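Local coordinates for ESAT-6/WXG100 secretion system protein (Streptococcus gallolyticus, PDB 7JQE) that forms the extracellular region of EsaA, a membrane subunit of the bacterial type VIIb secretion system that probably helps export protein toxins, at residues A[184-189]-A[449-455]; A[200-205]-A[238-242]. One frame throughout, in Å; residues are numbered along the deposited sequence.

Contact 1: residues A[184-189]-A[449-455]; sequences LGGTLP and ANMYGNL. With EDO (1,2-ethanediol), chain D.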
loop_
_atom_site.group_PDB
_atom_site.type_symbol
_atom_site.label_atom_id
_atom_site.label_comp_id
_atom_site.label_asym_id
_atom_site.label_seq_id
_atom_site.Cartn_x
_atom_site.Cartn_y
_atom_site.Cartn_z
ATOM N N LEU A 184 -21.037 7.954 -16.316
ATOM C CA LEU A 184 -19.596 8.103 -16.462
ATOM C C LEU A 184 -18.989 8.704 -15.198
ATOM O O LEU A 184 -19.592 9.551 -14.533
ATOM C CB LEU A 184 -19.269 8.984 -17.670
ATOM C CG LEU A 184 -19.719 8.454 -19.033
ATOM C CD1 LEU A 184 -19.216 9.346 -20.159
ATOM C CD2 LEU A 184 -19.252 7.025 -19.232
ATOM N N GLY A 185 -17.784 8.250 -14.863
ATOM C CA GLY A 185 -17.095 8.760 -13.693
ATOM C C GLY A 185 -17.377 7.972 -12.430
ATOM O O GLY A 185 -18.512 7.546 -12.197
ATOM N N GLY A 186 -16.348 7.770 -11.606
ATOM C CA GLY A 186 -16.464 7.018 -10.379
ATOM C C GLY A 186 -16.268 7.884 -9.145
ATOM O O GLY A 186 -15.977 9.077 -9.211
ATOM N N THR A 187 -16.442 7.242 -7.991
ATOM C CA THR A 187 -16.235 7.879 -6.696
ATOM C C THR A 187 -15.395 6.958 -5.823
ATOM O O THR A 187 -15.833 5.853 -5.485
ATOM C CB THR A 187 -17.569 8.191 -6.013
ATOM O OG1 THR A 187 -18.245 9.228 -6.733
ATOM C CG2 THR A 187 -17.341 8.641 -4.577
ATOM N N LEU A 188 -14.200 7.407 -5.463
ATOM C CA LEU A 188 -13.345 6.622 -4.571
ATOM C C LEU A 188 -13.985 6.551 -3.191
ATOM O O LEU A 188 -14.243 7.599 -2.586
ATOM C CB LEU A 188 -11.951 7.242 -4.479
ATOM C CG LEU A 188 -10.866 6.448 -3.742
ATOM C CD1 LEU A 188 -10.529 5.149 -4.476
ATOM C CD2 LEU A 188 -9.617 7.294 -3.552
ATOM N N PRO A 189 -14.264 5.363 -2.659
ATOM C CA PRO A 189 -14.832 5.288 -1.307
ATOM C C PRO A 189 -13.938 6.001 -0.303
ATOM O O PRO A 189 -12.708 5.932 -0.375
ATOM C CB PRO A 189 -14.900 3.780 -1.029
ATOM C CG PRO A 189 -14.839 3.134 -2.371
ATOM C CD PRO A 189 -13.983 4.031 -3.214
ATOM N N ALA A 449 -7.192 6.480 -7.738
ATOM C CA ALA A 449 -8.097 7.500 -7.226
ATOM C C ALA A 449 -9.012 8.027 -8.318
ATOM O O ALA A 449 -10.136 8.456 -8.037
ATOM C CB ALA A 449 -7.311 8.653 -6.607
ATOM N N ASN A 450 -8.550 8.007 -9.565
ATOM C CA ASN A 450 -9.312 8.568 -10.666
ATOM C C ASN A 450 -10.073 7.527 -11.472
ATOM O O ASN A 450 -11.022 7.896 -12.167
ATOM C CB ASN A 450 -8.385 9.349 -11.604
ATOM C CG ASN A 450 -9.119 9.915 -12.803
ATOM O OD1 ASN A 450 -9.945 10.814 -12.667
ATOM N ND2 ASN A 450 -8.816 9.392 -13.988
HETATM N N MSE A 451 -9.698 6.251 -11.376
HETATM C CA MSE A 451 -10.259 5.185 -12.201
HETATM C C MSE A 451 -11.199 4.231 -11.459
HETATM O O MSE A 451 -11.799 3.347 -12.072
HETATM C CB MSE A 451 -9.127 4.377 -12.838
HETATM C CG MSE A 451 -8.375 5.127 -13.925
HETATM SE SE MSE A 451 -9.569 5.487 -15.433
HETATM C CE MSE A 451 -8.359 6.438 -16.635
ATOM N N TYR A 452 -11.339 4.404 -10.149
ATOM C CA TYR A 452 -12.246 3.559 -9.378
ATOM C C TYR A 452 -13.686 3.748 -9.851
ATOM O O TYR A 452 -14.233 4.850 -9.780
ATOM C CB TYR A 452 -12.124 3.893 -7.894
ATOM C CG TYR A 452 -12.819 2.925 -6.958
ATOM C CD1 TYR A 452 -14.201 2.953 -6.797
ATOM C CD2 TYR A 452 -12.088 2.000 -6.212
ATOM C CE1 TYR A 452 -14.838 2.076 -5.933
ATOM C CE2 TYR A 452 -12.716 1.121 -5.345
ATOM C CZ TYR A 452 -14.089 1.165 -5.207
ATOM O OH TYR A 452 -14.711 0.289 -4.345
ATOM N N GLY A 453 -14.298 2.668 -10.327
ATOM C CA GLY A 453 -15.679 2.715 -10.799
ATOM C C GLY A 453 -15.918 3.769 -11.854
ATOM O O GLY A 453 -16.995 4.376 -11.888
ATOM N N ASN A 454 -14.936 3.999 -12.724
ATOM C CA ASN A 454 -14.955 5.103 -13.678
ATOM C C ASN A 454 -14.880 4.553 -15.097
ATOM O O ASN A 454 -13.824 4.076 -15.529
ATOM C CB ASN A 454 -13.798 6.068 -13.409
ATOM C CG ASN A 454 -13.740 7.207 -14.414
ATOM O OD1 ASN A 454 -14.648 7.383 -15.229
ATOM N ND2 ASN A 454 -12.671 7.992 -14.351
ATOM N N LEU A 455 -15.994 4.614 -15.821
ATOM C CA LEU A 455 -15.976 4.434 -17.266
ATOM C C LEU A 455 -15.725 5.795 -17.899
ATOM O O LEU A 455 -16.485 6.741 -17.666
ATOM C CB LEU A 455 -17.286 3.832 -17.775
ATOM C CG LEU A 455 -17.362 3.717 -19.304
ATOM C CD1 LEU A 455 -16.280 2.775 -19.816
ATOM C CD2 LEU A 455 -18.748 3.278 -19.781
HETATM C C1 EDO D . -21.557 7.913 -11.213
HETATM O O1 EDO D . -22.682 7.200 -10.683
HETATM C C2 EDO D . -21.343 9.197 -10.418
HETATM O O2 EDO D . -20.311 9.980 -11.028
#
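The type II beta turn from Met451 to Asn454, which follows the short helix 448-451, packs against the extended loop 184-189, with Pro189 against the Tyr452 ring and Gly186 resting on the turn's backbone. It illustrates how two irregular segments running in opposite directions can fit closely with little hydrogen bonding between them. The Tyr452 ring is the main surface: Pro189 CD sits over one face, 3.5 Å from the ring centroid and 16° off the normal, a CH-pi contact, while Pro189 CG lies near the phenol end. A first torsion of -169° turns the Tyr452 ring away from its own backbone N and toward the proline. Leu188 comes across at about a right angle; its CD1 is 3.9 Å from Tyr452 CD2, and the other branch, CD2, is 4.1 Å from Ala449 CB. Further along, Gly186 CA donates a nearly straight C-H...O contact to Tyr452 O at 3.2 Å, an approach that relies on the bare glycine. At the far end Leu184 CD2 meets Leu455 CG at 3.8 Å, and Gly185 N makes a weak bond of 3.4 Å to Leu455 O. The turn's end is tied back to the helix: Asn454 ND2 binds Asn450 O at 2.7 Å, in the carbonyl plane, and this holds the amide with OD1 facing Gly185 CA. Tyr452 OH bonds Asn446 O of the second subunit, where Leu455 also packs on its own counterpart. Joining the segments thus depends chiefly on apolar and CH contacts, while the clearer hydrogen bonds tie the turn to its helix and to the second subunit.

Contact 2: residues A[200-205]-A[238-242]; sequences MGSVDV and LGKYK. With EDO (1,2-ethanediol), chain U.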
loop_
_atom_site.group_PDB
_atom_site.type_symbol
_atom_site.label_atom_id
_atom_site.label_comp_id
_atom_site.label_asym_id
_atom_site.label_seq_id
_atom_site.Cartn_x
_atom_site.Cartn_y
_atom_site.Cartn_z
HETATM N N MSE A 200 -1.726 7.664 10.099
HETATM C CA MSE A 200 -0.904 8.866 10.175
HETATM C C MSE A 200 -1.106 9.629 11.478
HETATM O O MSE A 200 -0.310 10.506 11.812
HETATM C CB MSE A 200 -1.191 9.783 8.983
HETATM C CG MSE A 200 -0.803 9.169 7.640
HETATM SE SE MSE A 200 -0.964 10.368 6.105
HETATM C CE MSE A 200 0.087 11.882 6.742
ATOM N N GLY A 201 -2.167 9.291 12.215
ATOM C CA GLY A 201 -2.449 9.996 13.457
ATOM C C GLY A 201 -1.358 9.845 14.502
ATOM O O GLY A 201 -1.233 10.683 15.399
ATOM N N SER A 202 -0.559 8.782 14.410
ATOM C CA SER A 202 0.524 8.535 15.354
ATOM C C SER A 202 1.885 8.554 14.665
ATOM O O SER A 202 2.841 7.940 15.142
ATOM C CB SER A 202 0.311 7.209 16.082
ATOM O OG SER A 202 0.418 6.122 15.186
ATOM N N VAL A 203 1.989 9.267 13.548
ATOM C CA VAL A 203 3.227 9.364 12.787
ATOM C C VAL A 203 3.632 10.827 12.677
ATOM O O VAL A 203 2.786 11.723 12.602
ATOM C CB VAL A 203 3.074 8.728 11.389
ATOM C CG1 VAL A 203 4.279 9.045 10.526
ATOM C CG2 VAL A 203 2.878 7.229 11.518
ATOM N N ASP A 204 4.941 11.065 12.674
ATOM C CA ASP A 204 5.512 12.400 12.534
ATOM C C ASP A 204 6.066 12.526 11.122
ATOM O O ASP A 204 7.017 11.821 10.766
ATOM C CB ASP A 204 6.608 12.631 13.579
ATOM C CG ASP A 204 7.170 14.043 13.551
ATOM O OD1 ASP A 204 7.073 14.721 12.510
ATOM O OD2 ASP A 204 7.730 14.475 14.583
ATOM N N VAL A 205 5.474 13.421 10.321
ATOM C CA VAL A 205 5.809 13.497 8.896
ATOM C C VAL A 205 6.916 14.492 8.582
ATOM O O VAL A 205 7.403 14.515 7.441
ATOM C CB VAL A 205 4.574 13.860 8.047
ATOM C CG1 VAL A 205 3.429 12.912 8.349
ATOM C CG2 VAL A 205 4.167 15.300 8.297
ATOM N N LEU A 238 4.071 11.415 2.543
ATOM C CA LEU A 238 3.096 11.588 3.615
ATOM C C LEU A 238 2.826 13.062 3.879
ATOM O O LEU A 238 1.717 13.430 4.282
ATOM C CB LEU A 238 3.582 10.904 4.891
ATOM C CG LEU A 238 3.847 9.401 4.791
ATOM C CD1 LEU A 238 4.442 8.878 6.094
ATOM C CD2 LEU A 238 2.569 8.674 4.462
ATOM N N GLY A 239 3.826 13.917 3.666
ATOM C CA GLY A 239 3.599 15.344 3.803
ATOM C C GLY A 239 2.656 15.876 2.743
ATOM O O GLY A 239 1.763 16.675 3.039
ATOM N N LYS A 240 2.838 15.440 1.492
ATOM C CA LYS A 240 1.940 15.864 0.423
ATOM C C LYS A 240 0.501 15.489 0.740
ATOM O O LYS A 240 -0.417 16.303 0.574
ATOM C CB LYS A 240 2.367 15.242 -0.907
ATOM C CG LYS A 240 3.313 16.088 -1.735
ATOM C CD LYS A 240 3.558 15.439 -3.089
ATOM C CE LYS A 240 4.516 16.261 -3.936
ATOM N NZ LYS A 240 5.099 15.464 -5.054
ATOM N N TYR A 241 0.287 14.260 1.210
ATOM C CA TYR A 241 -1.060 13.812 1.539
ATOM C C TYR A 241 -1.631 14.601 2.713
ATOM O O TYR A 241 -2.782 15.052 2.666
ATOM C CB TYR A 241 -1.037 12.320 1.846
ATOM C CG TYR A 241 -2.401 11.684 1.904
ATOM C CD1 TYR A 241 -2.975 11.117 0.767
ATOM C CD2 TYR A 241 -3.111 11.636 3.092
ATOM C CE1 TYR A 241 -4.222 10.521 0.817
ATOM C CE2 TYR A 241 -4.358 11.044 3.151
ATOM C CZ TYR A 241 -4.910 10.490 2.010
ATOM O OH TYR A 241 -6.153 9.902 2.074
ATOM N N LYS A 242 -0.838 14.777 3.776
ATOM C CA LYS A 242 -1.308 15.529 4.935
ATOM C C LYS A 242 -1.670 16.955 4.555
ATOM O O LYS A 242 -2.638 17.520 5.076
ATOM C CB LYS A 242 -0.242 15.533 6.031
ATOM C CG LYS A 242 -0.493 16.556 7.134
ATOM C CD LYS A 242 0.759 16.766 7.980
ATOM C CE LYS A 242 0.520 17.772 9.094
ATOM N NZ LYS A 242 -0.483 17.279 10.074
HETATM C C1 EDO U . -3.783 19.802 9.088
HETATM O O1 EDO U . -2.990 18.661 8.734
HETATM C C2 EDO U . -3.018 21.059 8.693
HETATM O O2 EDO U . -2.086 20.729 7.655
#
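Where helix 191-200 ends, the selenomethionine Met200 reaches to one turn of helix 225-244 and plugs a shallow hollow there, one helical turn long, bounded by Leu238 O and Lys242 CB. Its chain runs out straight and then bends at the last torsion (chi3 53°), which drops Met200 CE into the hollow, 3.3 Å from Leu238 O and 3.7 Å from Lys242 CB. That carbonyl is already engaged by Lys242 N of its own helix, so the methyl lies against a used acceptor. Met200 SE meets the Tyr241 ring obliquely, a Met-aromatic contact with 3.9 Å to Tyr241 CD2, the line to the centroid being tilted 57° from the normal. Beside this plug stands a second bump, Val205. Val205 CA lies 5.9 Å from Gly239 CA, where the helix presents no side chain, and the two methyls part: Val205 CG1 touches Leu238 CB at 4.0 Å, and Val205 CG2 lies 3.7 Å from Lys242 CD, part of the lysine's extended stem. A looser brush, Val203 CG1 to Leu238 CD1 at 4.4 Å, completes the row, and Ile423 of helix 396-427 packs on Leu238 as well. Past the stem, the chain of Lys242 turns at chi4, and NZ bonds Val247 O, Thr249 OG1 and O1 of an ethanediol, probably from the crystallisation liquor. No hydrogen bond crosses between the segments; the chemistry implies adhesion by shape and dispersion, with the lysine contributing its hydrocarbon stem here and committing its charged tip to the neighbouring loop.

From the N terminus the chain passes helices 102-135, 152-164 and 169-179 before reaching 184-189, the first half of contact 1. Helix 191-200 then delivers 200-205, and after helix 211-219 the chain returns on helix 225-244, where contact 2 closes a short loop of 32 residues. The chain goes on through both antiparallel sheets and helix 396-427 to 449-455, so contact 1 closes a loop of 259 residues that holds the whole of contact 2; the two nest without crossing. Their centres are 25 Å apart and their nearest atoms about 7 Å. Contact 2 thus fastens neighbouring helices locally, while contact 1 pairs the outgoing and returning chain beside the dimer interface.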